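Local structure of dephospho-CoA kinase (Legionella pneumophila subsp. pneumophila, 4TTR) at residues Asn24-Gly28 and Gln151-Ile155; Thr31-Phe35 and Leu193-Lys197; Ile41-Tyr45 and Gln113-Thr118; Asp63-Phe68 and Glu94-Leu98. The protein probably catalyses the last step of coenzyme A biosynthesis, transferring a phosphate from ATP to the 3'-hydroxyl of dephospho-CoA. One frame throughout, in Å; residues are numbered along the deposited sequence. Where two conformers were deposited one is given.

Contact 1: residues Asn24-Gly28 and Gln151-Ile155; sequences NIASG and QLDRI. With BU2 (1,3-butanediol), chain B.
Two polar side chains of helix 148-159, Gln-151 and Arg-154, hold the backbone carbonyls of Ile-25 and Ala-26 in a loop-on-helix contact, where the chain runs from strand 18-23 into helix 29-38. With CG of Gln-151 anti to the carbonyl carbon (chi1 -64°) and the chain extended beyond it, NE2 comes 2.7 Å from Ile-25 O. That bond is nearly straight, at 173°; it lies in the carbonyl plane on a lone pair and also in the plane of the glutamine amide. Arg-154 works differently. Its chain bends at chi2 and chi3, which brings the guanidinium round side-on to Ala-26, and both NE (2.9 Å) and NH2 (2.8 Å) bond to Ala-26 O from the same face of that carbonyl's plane. Ala-26 CB points at the helix and packs 3.7 Å from Arg-154 CB.

The loop belongs to the P-loop (Walker A) of the kinase, and Ala-26, Ser-27 and Gly-28 are part of its predicted ATP site. A type II turn runs from Asn-24 to Ser-27, and Gly-28 sits at the N-cap position of the next helix with backbone angles that call for glycine. Further out, Ile-25 CG2 meets Ile-155 CD1 at 3.9 Å, an apolar touch beside the glutamine bond. Ser-27 O takes a hydrogen bond from Asn-189 ND2. A 1,3-butanediol molecule lies against the loop, its C1 3.5 Å from Gly-28 CA and its O3 3.5 Å from Ala-26 CA.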
loop_
_atom_site.group_PDB
_atom_site.type_symbol
_atom_site.label_atom_id
_atom_site.label_comp_id
_atom_site.label_asym_id
_atom_site.label_seq_id
_atom_site.Cartn_x
_atom_site.Cartn_y
_atom_site.Cartn_z
ATOM N N ASN A 24 7.449 -1.180 3.242
ATOM C CA ASN A 24 8.322 -1.919 2.353
ATOM C C ASN A 24 7.861 -3.368 2.312
ATOM O O ASN A 24 6.769 -3.704 2.770
ATOM C CB ASN A 24 9.804 -1.793 2.766
ATOM C CG ASN A 24 10.122 -2.433 4.115
ATOM O OD1 ASN A 24 9.292 -3.093 4.730
ATOM N ND2 ASN A 24 11.354 -2.242 4.571
ATOM N N ILE A 25 8.702 -4.233 1.779
ATOM C CA ILE A 25 8.280 -5.571 1.425
ATOM C C ILE A 25 8.220 -6.438 2.679
ATOM O O ILE A 25 9.155 -6.448 3.483
ATOM C CB ILE A 25 9.228 -6.158 0.357
ATOM C CG1 ILE A 25 9.103 -5.344 -0.935
ATOM C CG2 ILE A 25 8.902 -7.610 0.058
ATOM C CD1 ILE A 25 9.807 -3.966 -0.928
ATOM N N ALA A 26 7.097 -7.133 2.849
ATOM C CA ALA A 26 6.876 -7.982 4.016
ATOM C C ALA A 26 7.050 -7.189 5.310
ATOM O O ALA A 26 7.621 -7.683 6.279
ATOM C CB ALA A 26 7.822 -9.168 3.991
ATOM N N SER A 27 6.555 -5.957 5.307
ATOM C CA SER A 27 6.723 -5.043 6.435
ATOM C C SER A 27 5.779 -5.337 7.591
ATOM O O SER A 27 6.092 -5.035 8.736
ATOM C CB SER A 27 6.497 -3.605 5.975
ATOM O OG SER A 27 5.180 -3.437 5.485
ATOM N N GLY A 28 4.618 -5.909 7.283
ATOM C CA GLY A 28 3.591 -6.123 8.284
ATOM C C GLY A 28 2.486 -5.089 8.165
ATOM O O GLY A 28 1.701 -4.912 9.097
ATOM N N GLN A 151 11.966 -9.917 7.089
ATOM C CA GLN A 151 11.427 -9.929 5.731
ATOM C C GLN A 151 11.671 -11.267 5.047
ATOM O O GLN A 151 10.815 -11.766 4.318
ATOM C CB GLN A 151 12.055 -8.819 4.889
ATOM C CG GLN A 151 11.758 -7.403 5.340
ATOM C CD GLN A 151 12.477 -6.383 4.485
ATOM O OE1 GLN A 151 13.683 -6.181 4.625
ATOM N NE2 GLN A 151 11.746 -5.748 3.576
ATOM N N LEU A 152 12.849 -11.839 5.265
ATOM C CA LEU A 152 13.193 -13.096 4.617
ATOM C C LEU A 152 12.305 -14.212 5.144
ATOM O O LEU A 152 11.778 -15.011 4.369
ATOM C CB LEU A 152 14.669 -13.440 4.828
ATOM C CG LEU A 152 15.667 -12.587 4.039
ATOM C CD1 LEU A 152 17.093 -12.988 4.377
ATOM C CD2 LEU A 152 15.436 -12.693 2.534
ATOM N N ASP A 153 12.134 -14.254 6.461
ATOM C CA ASP A 153 11.273 -15.250 7.085
ATOM C C ASP A 153 9.867 -15.154 6.515
ATOM O O ASP A 153 9.250 -16.162 6.173
ATOM C CB ASP A 153 11.243 -15.062 8.602
ATOM C CG ASP A 153 12.601 -15.277 9.242
ATOM O OD1 ASP A 153 13.393 -16.084 8.710
ATOM O OD2 ASP A 153 12.877 -14.636 10.280
ATOM N N ARG A 154 9.375 -13.927 6.399
ATOM C CA ARG A 154 8.034 -13.682 5.892
ATOM C C ARG A 154 7.923 -14.099 4.427
ATOM O O ARG A 154 6.909 -14.658 4.009
ATOM C CB ARG A 154 7.679 -12.204 6.053
ATOM C CG ARG A 154 6.202 -11.919 6.277
ATOM C CD ARG A 154 5.969 -11.265 7.631
ATOM N NE ARG A 154 6.740 -10.033 7.788
ATOM C CZ ARG A 154 6.882 -9.377 8.936
ATOM N NH1 ARG A 154 6.331 -9.850 10.048
ATOM N NH2 ARG A 154 7.610 -8.270 8.984
ATOM N N ILE A 155 8.973 -13.829 3.656
ATOM C CA ILE A 155 8.976 -14.123 2.224
ATOM C C ILE A 155 9.145 -15.615 1.948
ATOM O O ILE A 155 8.564 -16.144 1.003
ATOM C CB ILE A 155 10.089 -13.331 1.501
ATOM C CG1 ILE A 155 9.623 -11.898 1.257
ATOM C CG2 ILE A 155 10.452 -13.968 0.153
ATOM C CD1 ILE A 155 10.733 -10.942 0.890
HETATM C C1 BU2 B . 1.379 -7.982 6.335
HETATM O O1 BU2 B . 1.670 -9.317 6.688
HETATM C C2 BU2 B . 1.214 -7.853 4.836
HETATM C C3 BU2 B . 2.152 -6.778 4.329
HETATM O O3 BU2 B . 3.448 -7.321 4.221
HETATM C C4 BU2 B . 1.681 -6.293 2.977
#

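Contact 2: residues Thr31-Phe35 and Leu193-Lys197; sequences TVAEF and LSELK
Helices 29-38 and 192-213 meet here at a crossing angle of -53°, their local axes coming within 10.6 Å, and the backbones are closest at Phe-35 and Lys-197. Phe-35 points at the second helix and lays one ring face against Lys-197. CB of the lysine stands 3.9 Å from the ring centroid, only 14° off the normal, a CH-pi contact made by the aliphatic root of the chain. With CG of Lys-197 anti to its backbone N (chi1 -178°), the rest of the side chain runs on past the ring, carrying the amine away from it. Leu-196 works at the ring's edge, where its CD2 lies 4.1 Å from Phe-35 CE2. The same methyl meets Thr-31 CG2 at 3.8 Å, while the Val-32 and Leu-196 side chains cross at about a right angle, CG2 of the valine 3.7 Å from CD1 of the leucine. Thr-31 CG2 also touches Leu-193 CD2. Val-32 and Leu-196 both pack on Leu-187 of strand 185-188, which ties the helix pair to the edge of the parallel sheet. Since no hydrogen bond joins the two segments, they are held by methyl packing and the lysine's methylenes against the ring, and the threonine of the predicted ATP site contributes its methyl to that interface.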
loop_
_atom_site.group_PDB
_atom_site.type_symbol
_atom_site.label_atom_id
_atom_site.label_comp_id
_atom_site.label_asym_id
_atom_site.label_seq_id
_atom_site.Cartn_x
_atom_site.Cartn_y
_atom_site.Cartn_z
ATOM N N THR A 31 -1.274 -5.773 8.555
ATOM C CA THR A 31 -1.561 -6.034 9.960
ATOM C C THR A 31 -1.697 -4.709 10.704
ATOM O O THR A 31 -2.565 -4.550 11.564
ATOM C CB THR A 31 -0.461 -6.881 10.612
ATOM O OG1 THR A 31 -0.323 -8.114 9.896
ATOM C CG2 THR A 31 -0.792 -7.171 12.071
ATOM N N VAL A 32 -0.829 -3.763 10.363
ATOM C CA VAL A 32 -0.895 -2.419 10.921
ATOM C C VAL A 32 -2.235 -1.785 10.573
ATOM O O VAL A 32 -2.864 -1.158 11.420
ATOM C CB VAL A 32 0.269 -1.541 10.409
ATOM C CG1 VAL A 32 0.036 -0.067 10.721
ATOM C CG2 VAL A 32 1.575 -2.001 11.024
ATOM N N ALA A 33 -2.671 -1.956 9.329
ATOM C CA ALA A 33 -3.958 -1.418 8.897
ATOM C C ALA A 33 -5.098 -2.012 9.718
ATOM O O ALA A 33 -6.020 -1.300 10.115
ATOM C CB ALA A 33 -4.178 -1.686 7.419
ATOM N N GLU A 34 -5.026 -3.313 9.981
ATOM C CA GLU A 34 -6.059 -3.992 10.756
ATOM C C GLU A 34 -6.116 -3.451 12.184
ATOM O O GLU A 34 -7.197 -3.263 12.739
ATOM C CB GLU A 34 -5.812 -5.507 10.764
ATOM C CG GLU A 34 -6.830 -6.319 11.564
ATOM C CD GLU A 34 -8.256 -6.179 11.046
ATOM O OE1 GLU A 34 -9.196 -6.506 11.802
ATOM O OE2 GLU A 34 -8.442 -5.752 9.886
ATOM N N PHE A 35 -4.953 -3.195 12.778
ATOM C CA PHE A 35 -4.909 -2.659 14.134
ATOM C C PHE A 35 -5.540 -1.267 14.177
ATOM O O PHE A 35 -6.280 -0.951 15.104
ATOM C CB PHE A 35 -3.467 -2.620 14.665
ATOM C CG PHE A 35 -2.959 -3.954 15.167
ATOM C CD1 PHE A 35 -3.757 -4.771 15.952
ATOM C CD2 PHE A 35 -1.682 -4.389 14.847
ATOM C CE1 PHE A 35 -3.293 -5.990 16.410
ATOM C CE2 PHE A 35 -1.212 -5.613 15.302
ATOM C CZ PHE A 35 -2.019 -6.412 16.083
ATOM N N LEU A 193 3.772 -9.372 17.109
ATOM C CA LEU A 193 2.470 -8.725 16.963
ATOM C C LEU A 193 2.090 -7.816 18.125
ATOM O O LEU A 193 1.412 -6.809 17.928
ATOM C CB LEU A 193 1.376 -9.785 16.803
ATOM C CG LEU A 193 1.311 -10.580 15.500
ATOM C CD1 LEU A 193 0.226 -11.640 15.609
ATOM C CD2 LEU A 193 1.045 -9.673 14.310
ATOM N N SER A 194 2.498 -8.180 19.335
ATOM C CA SER A 194 2.099 -7.431 20.520
ATOM C C SER A 194 2.727 -6.039 20.547
ATOM O O SER A 194 2.044 -5.054 20.832
ATOM C CB SER A 194 2.469 -8.199 21.790
ATOM O OG SER A 194 2.155 -7.448 22.949
ATOM N N GLU A 195 4.023 -5.952 20.258
ATOM C CA GLU A 195 4.690 -4.655 20.231
ATOM C C GLU A 195 4.233 -3.849 19.027
ATOM O O GLU A 195 4.216 -2.621 19.067
ATOM C CB GLU A 195 6.214 -4.809 20.210
ATOM C CG GLU A 195 6.874 -4.571 21.564
ATOM C CD GLU A 195 6.562 -3.195 22.137
ATOM O OE1 GLU A 195 6.700 -2.195 21.400
ATOM O OE2 GLU A 195 6.167 -3.116 23.320
ATOM N N LEU A 196 3.873 -4.542 17.954
ATOM C CA LEU A 196 3.338 -3.875 16.777
ATOM C C LEU A 196 2.047 -3.155 17.152
ATOM O O LEU A 196 1.846 -1.992 16.803
ATOM C CB LEU A 196 3.094 -4.882 15.652
ATOM C CG LEU A 196 2.623 -4.321 14.310
ATOM C CD1 LEU A 196 3.614 -3.303 13.771
ATOM C CD2 LEU A 196 2.420 -5.454 13.305
ATOM N N LYS A 197 1.187 -3.851 17.885
ATOM C CA LYS A 197 -0.070 -3.281 18.349
ATOM C C LYS A 197 0.151 -2.104 19.290
ATOM O O LYS A 197 -0.569 -1.108 19.230
ATOM C CB LYS A 197 -0.901 -4.345 19.055
ATOM C CG LYS A 197 -2.253 -3.852 19.523
ATOM C CD LYS A 197 -2.895 -4.885 20.428
ATOM C CE LYS A 197 -4.229 -4.397 20.979
ATOM N NZ LYS A 197 -4.066 -3.297 21.972
#

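Contact 3: residues Ile41-Tyr45 and Gln113-Thr118; sequences INVIY and QLIVCT
Asn-42, beside Val-43 of the edge strand, meets the chain just beyond helix 92-115 through its side-chain amide. OD1 accepts the backbone N-H of Thr-118 at 3.1 Å; the bond is close to straight at 168°, but the donor sits well above the carbonyl plane, 52° out of it, and so is not on a lone pair. The amide's other end adds a weak bond from ND2 to Thr-118 OG1, 3.4 Å long. The asparagine backbone N-H is satisfied by Ser-119 OG, so N, OD1 and, weakly, ND2 of Asn-42 all find partners in Thr-118 and Ser-119. At the other end of the strand a water bridges the segments: it accepts from Tyr-45 N at 3.1 Å and donates to Gln-113 OE1 at 3.3 Å. Between these polar ends Ile-44 is buried. Its chain slides antiparallel past that of Gln-113, bringing CG1 within 3.5 Å of OE1, and its CD1 reaches Leu-114 CD2 at 3.8 Å. Ile-44 also bonds through its backbone to Leu-123 and Glu-125 of strand 122-125. Here the last turn of helix 92-115 packs over the outermost strand of the parallel sheet, as part of the alpha/beta P-loop kinase fold.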
loop_
_atom_site.group_PDB
_atom_site.type_symbol
_atom_site.label_atom_id
_atom_site.label_comp_id
_atom_site.label_asym_id
_atom_site.label_seq_id
_atom_site.Cartn_x
_atom_site.Cartn_y
_atom_site.Cartn_z
ATOM N N ILE A 41 -10.802 3.267 13.317
ATOM C CA ILE A 41 -10.382 4.171 12.252
ATOM C C ILE A 41 -10.798 3.629 10.889
ATOM O O ILE A 41 -10.613 2.447 10.597
ATOM C CB ILE A 41 -8.856 4.399 12.266
ATOM C CG1 ILE A 41 -8.416 4.981 13.613
ATOM C CG2 ILE A 41 -8.434 5.325 11.126
ATOM C CD1 ILE A 41 -9.113 6.290 14.002
ATOM N N ASN A 42 -11.359 4.508 10.066
ATOM C CA ASN A 42 -11.697 4.173 8.688
ATOM C C ASN A 42 -10.429 3.994 7.862
ATOM O O ASN A 42 -9.619 4.915 7.754
ATOM C CB ASN A 42 -12.573 5.265 8.064
ATOM C CG ASN A 42 -14.013 5.256 8.582
ATOM O OD1 ASN A 42 -14.908 5.786 7.926
ATOM N ND2 ASN A 42 -14.240 4.662 9.752
ATOM N N VAL A 43 -10.259 2.811 7.285
ATOM C CA VAL A 43 -9.106 2.531 6.439
ATOM C C VAL A 43 -9.547 2.378 4.988
ATOM O O VAL A 43 -10.378 1.531 4.672
ATOM C CB VAL A 43 -8.367 1.260 6.888
ATOM C CG1 VAL A 43 -7.130 1.029 6.027
ATOM C CG2 VAL A 43 -7.980 1.366 8.354
ATOM N N ILE A 44 -8.993 3.214 4.118
ATOM C CA ILE A 44 -9.239 3.114 2.687
ATOM C C ILE A 44 -8.084 2.355 2.038
ATOM O O ILE A 44 -6.928 2.777 2.121
ATOM C CB ILE A 44 -9.399 4.504 2.038
ATOM C CG1 ILE A 44 -10.563 5.259 2.691
ATOM C CG2 ILE A 44 -9.640 4.367 0.538
ATOM C CD1 ILE A 44 -10.671 6.715 2.286
ATOM N N TYR A 45 -8.404 1.227 1.409
ATOM C CA TYR A 45 -7.401 0.379 0.770
ATOM C C TYR A 45 -7.330 0.629 -0.731
ATOM O O TYR A 45 -8.168 0.140 -1.485
ATOM C CB TYR A 45 -7.710 -1.096 1.024
ATOM C CG TYR A 45 -7.712 -1.479 2.483
ATOM C CD1 TYR A 45 -6.534 -1.836 3.131
ATOM C CD2 TYR A 45 -8.891 -1.490 3.216
ATOM C CE1 TYR A 45 -6.533 -2.188 4.469
ATOM C CE2 TYR A 45 -8.900 -1.841 4.552
ATOM C CZ TYR A 45 -7.720 -2.190 5.174
ATOM O OH TYR A 45 -7.732 -2.537 6.506
ATOM N N GLN A 113 -15.290 7.665 -0.269
ATOM C CA GLN A 113 -15.139 7.093 1.060
ATOM C C GLN A 113 -14.746 8.149 2.089
ATOM O O GLN A 113 -15.092 8.031 3.260
ATOM C CB GLN A 113 -14.108 5.971 1.035
ATOM C CG GLN A 113 -14.523 4.805 0.158
ATOM C CD GLN A 113 -13.637 3.583 0.339
ATOM O OE1 GLN A 113 -13.137 3.318 1.433
ATOM N NE2 GLN A 113 -13.444 2.832 -0.739
ATOM N N LEU A 114 -14.031 9.179 1.651
ATOM C CA LEU A 114 -13.675 10.281 2.538
ATOM C C LEU A 114 -14.895 11.110 2.918
ATOM O O LEU A 114 -15.002 11.572 4.052
ATOM C CB LEU A 114 -12.630 11.190 1.888
ATOM C CG LEU A 114 -11.191 10.675 1.822
ATOM C CD1 LEU A 114 -10.324 11.678 1.077
ATOM C CD2 LEU A 114 -10.620 10.408 3.205
ATOM N N ILE A 115 -15.808 11.305 1.968
ATOM C CA ILE A 115 -17.004 12.105 2.219
ATOM C C ILE A 115 -17.843 11.475 3.325
ATOM O O ILE A 115 -18.485 12.178 4.100
ATOM C CB ILE A 115 -17.851 12.269 0.935
ATOM C CG1 ILE A 115 -17.158 13.241 -0.019
ATOM C CG2 ILE A 115 -19.246 12.798 1.252
ATOM C CD1 ILE A 115 -17.675 13.193 -1.441
ATOM N N VAL A 116 -17.826 10.148 3.400
ATOM C CA VAL A 116 -18.616 9.430 4.390
ATOM C C VAL A 116 -17.742 8.863 5.514
ATOM O O VAL A 116 -18.134 7.918 6.196
ATOM C CB VAL A 116 -19.423 8.287 3.728
ATOM C CG1 VAL A 116 -20.389 8.861 2.688
ATOM C CG2 VAL A 116 -18.500 7.256 3.093
ATOM N N CYS A 117 -16.565 9.448 5.710
ATOM C CA CYS A 117 -15.675 9.019 6.788
ATOM C C CYS A 117 -16.286 9.331 8.152
ATOM O O CYS A 117 -16.655 10.472 8.431
ATOM C CB CYS A 117 -14.306 9.690 6.657
ATOM S SG CYS A 117 -13.136 9.252 7.973
ATOM N N THR A 118 -16.386 8.309 8.996
ATOM C CA THR A 118 -17.038 8.432 10.298
ATOM C C THR A 118 -16.044 8.513 11.457
ATOM O O THR A 118 -16.448 8.645 12.612
ATOM C CB THR A 118 -17.982 7.243 10.548
ATOM O OG1 THR A 118 -17.272 6.017 10.333
ATOM C CG2 THR A 118 -19.186 7.299 9.605
HETATM O O HOH W 1 -11.377 0.628 0.834
#

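Contact 4: residues Asp63-Phe68 and Glu94-Leu98; sequences DIISHF and ERLWL
His-67 and Trp-97 stack face to face where helices 59-68 and 92-115 run roughly antiparallel, their local axes 154° apart in direction and 12.3 Å at closest approach. With Phe-68 they form an aromatic cluster in this helical part of the kinase, away from the annotated sites. The stack is its tight part: the imidazole lies over the six-membered indole ring, centroids 3.6 Å apart and planes only 9° from parallel. Both residues hold their CG anti to the backbone N, which sends the two rings across the gap from opposite helices to slide past each other. Phe-68 joins obliquely, its CE2 4.0 Å from Trp-97 CZ3. Beside the cluster, CG1 and CD1 of buried Ile-64 both lie 3.9 Å from Leu-98 CD1; Ile-64 packs in addition on Ile-84 of helix 81-90.

Packing is thinner toward Asp-63, whose side chain comes no nearer than 4.6 Å to residues 94-98, though it touches Leu-101 further along that helix. Much of the cluster, Phe-68, His-67 and Trp-97 included, remains partly exposed. Glu-94 ties the histidine down, and its charge would probably favour a protonated imidazole: His-67 NE2 donates to the syn lone pair of OE2 at 2.8 Å, with the oxygen in the ring plane.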
loop_
_atom_site.group_PDB
_atom_site.type_symbol
_atom_site.label_atom_id
_atom_site.label_comp_id
_atom_site.label_asym_id
_atom_site.label_seq_id
_atom_site.Cartn_x
_atom_site.Cartn_y
_atom_site.Cartn_z
ATOM N N ASP A 63 -8.080 -1.948 -20.883
ATOM C CA ASP A 63 -6.874 -1.229 -21.285
ATOM C C ASP A 63 -5.609 -1.971 -20.860
ATOM O O ASP A 63 -4.603 -1.949 -21.566
ATOM C CB ASP A 63 -6.864 0.179 -20.693
ATOM C CG ASP A 63 -8.028 1.025 -21.170
ATOM O OD1 ASP A 63 -8.620 0.701 -22.221
ATOM O OD2 ASP A 63 -8.346 2.022 -20.491
ATOM N N ILE A 64 -5.665 -2.612 -19.699
ATOM C CA ILE A 64 -4.549 -3.395 -19.188
ATOM C C ILE A 64 -4.239 -4.570 -20.118
ATOM O O ILE A 64 -3.082 -4.802 -20.475
ATOM C CB ILE A 64 -4.848 -3.908 -17.757
ATOM C CG1 ILE A 64 -4.727 -2.755 -16.761
ATOM C CG2 ILE A 64 -3.882 -5.022 -17.347
ATOM C CD1 ILE A 64 -5.291 -3.053 -15.386
ATOM N N ILE A 65 -5.273 -5.303 -20.516
ATOM C CA ILE A 65 -5.097 -6.476 -21.369
ATOM C C ILE A 65 -4.675 -6.074 -22.777
ATOM O O ILE A 65 -3.869 -6.758 -23.408
ATOM C CB ILE A 65 -6.386 -7.315 -21.418
ATOM C CG1 ILE A 65 -6.625 -7.950 -20.050
ATOM C CG2 ILE A 65 -6.304 -8.408 -22.488
ATOM C CD1 ILE A 65 -8.031 -8.453 -19.845
ATOM N N SER A 66 -5.213 -4.969 -23.278
ATOM C CA SER A 66 -4.828 -4.483 -24.594
ATOM C C SER A 66 -3.377 -4.010 -24.571
ATOM O O SER A 66 -2.638 -4.189 -25.539
ATOM C CB SER A 66 -5.751 -3.351 -25.048
ATOM O OG SER A 66 -5.204 -2.083 -24.733
ATOM N N HIS A 67 -2.971 -3.415 -23.455
ATOM C CA HIS A 67 -1.622 -2.876 -23.313
ATOM C C HIS A 67 -0.567 -3.969 -23.159
ATOM O O HIS A 67 0.432 -3.985 -23.878
ATOM C CB HIS A 67 -1.562 -1.933 -22.112
ATOM C CG HIS A 67 -0.246 -1.239 -21.950
ATOM N ND1 HIS A 67 0.129 -0.167 -22.729
ATOM C CD2 HIS A 67 0.781 -1.464 -21.098
ATOM C CE1 HIS A 67 1.330 0.241 -22.363
ATOM N NE2 HIS A 67 1.750 -0.530 -21.376
ATOM N N PHE A 68 -0.789 -4.878 -22.217
ATOM C CA PHE A 68 0.191 -5.912 -21.917
ATOM C C PHE A 68 0.008 -7.149 -22.788
ATOM O O PHE A 68 0.936 -7.939 -22.947
ATOM C CB PHE A 68 0.115 -6.303 -20.442
ATOM C CG PHE A 68 0.598 -5.231 -19.505
ATOM C CD1 PHE A 68 1.930 -4.846 -19.497
ATOM C CD2 PHE A 68 -0.277 -4.617 -18.624
ATOM C CE1 PHE A 68 2.377 -3.861 -18.629
ATOM C CE2 PHE A 68 0.164 -3.633 -17.754
ATOM C CZ PHE A 68 1.492 -3.253 -17.757
ATOM N N GLU A 94 6.380 0.844 -16.990
ATOM C CA GLU A 94 5.089 0.176 -16.968
ATOM C C GLU A 94 4.392 0.411 -15.639
ATOM O O GLU A 94 3.164 0.462 -15.578
ATOM C CB GLU A 94 5.252 -1.324 -17.228
ATOM C CG GLU A 94 5.862 -1.653 -18.578
ATOM C CD GLU A 94 4.947 -1.329 -19.748
ATOM O OE1 GLU A 94 5.325 -1.635 -20.897
ATOM O OE2 GLU A 94 3.851 -0.774 -19.529
ATOM N N ARG A 95 5.174 0.548 -14.574
ATOM C CA ARG A 95 4.609 0.915 -13.284
ATOM C C ARG A 95 3.938 2.270 -13.398
ATOM O O ARG A 95 2.813 2.458 -12.937
ATOM C CB ARG A 95 5.677 0.951 -12.189
ATOM C CG ARG A 95 5.159 1.546 -10.892
ATOM C CD ARG A 95 5.959 1.101 -9.694
ATOM N NE ARG A 95 7.373 1.423 -9.838
ATOM C CZ ARG A 95 7.881 2.641 -9.694
ATOM N NH1 ARG A 95 7.090 3.669 -9.409
ATOM N NH2 ARG A 95 9.184 2.834 -9.843
ATOM N N LEU A 96 4.633 3.208 -14.030
ATOM C CA LEU A 96 4.117 4.557 -14.188
ATOM C C LEU A 96 2.907 4.573 -15.113
ATOM O O LEU A 96 1.943 5.298 -14.863
ATOM C CB LEU A 96 5.211 5.484 -14.717
ATOM C CG LEU A 96 6.256 5.875 -13.663
ATOM C CD1 LEU A 96 7.481 6.499 -14.308
ATOM C CD2 LEU A 96 5.664 6.828 -12.633
ATOM N N TRP A 97 2.957 3.774 -16.176
ATOM C CA TRP A 97 1.836 3.692 -17.103
ATOM C C TRP A 97 0.593 3.218 -16.361
ATOM O O TRP A 97 -0.477 3.809 -16.484
ATOM C CB TRP A 97 2.145 2.751 -18.271
ATOM C CG TRP A 97 0.989 2.610 -19.222
ATOM C CD1 TRP A 97 0.735 3.375 -20.325
ATOM C CD2 TRP A 97 -0.081 1.659 -19.142
ATOM N NE1 TRP A 97 -0.421 2.954 -20.937
ATOM C CE2 TRP A 97 -0.941 1.904 -20.231
ATOM C CE3 TRP A 97 -0.392 0.624 -18.255
ATOM C CZ2 TRP A 97 -2.090 1.151 -20.457
ATOM C CZ3 TRP A 97 -1.534 -0.122 -18.483
ATOM C CH2 TRP A 97 -2.369 0.146 -19.575
ATOM N N LEU A 98 0.748 2.157 -15.577
ATOM C CA LEU A 98 -0.375 1.561 -14.869
ATOM C C LEU A 98 -0.900 2.497 -13.785
ATOM O O LEU A 98 -2.105 2.565 -13.546
ATOM C CB LEU A 98 0.033 0.220 -14.256
ATOM C CG LEU A 98 -1.082 -0.558 -13.556
ATOM C CD1 LEU A 98 -2.236 -0.840 -14.507
ATOM C CD2 LEU A 98 -0.553 -1.857 -12.968
#

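How the contacts relate
Contacts 1 and 2 share the nucleotide-binding region: residues 24-28 are part of the P-loop and 31-35 lie on the helix that follows it, and their centres lie 14 Å apart. The bound 1,3-butanediol touches both, at the loop and at Thr-31. Contact 3 joins contact 2 directly, since helix 29-38 leads into strand 42-45 and Ala-33 CB packs on Tyr-45 OH at 3.8 Å. From the ATP site contact 3 is more distant, with the side chain of Ile-44 about 12 Å from that of Lys-29. Contact 4 is remote, its centre about 27 Å from that of contact 1, yet helix 92-115 connects it to contact 3, whose centre is about 28 Å away.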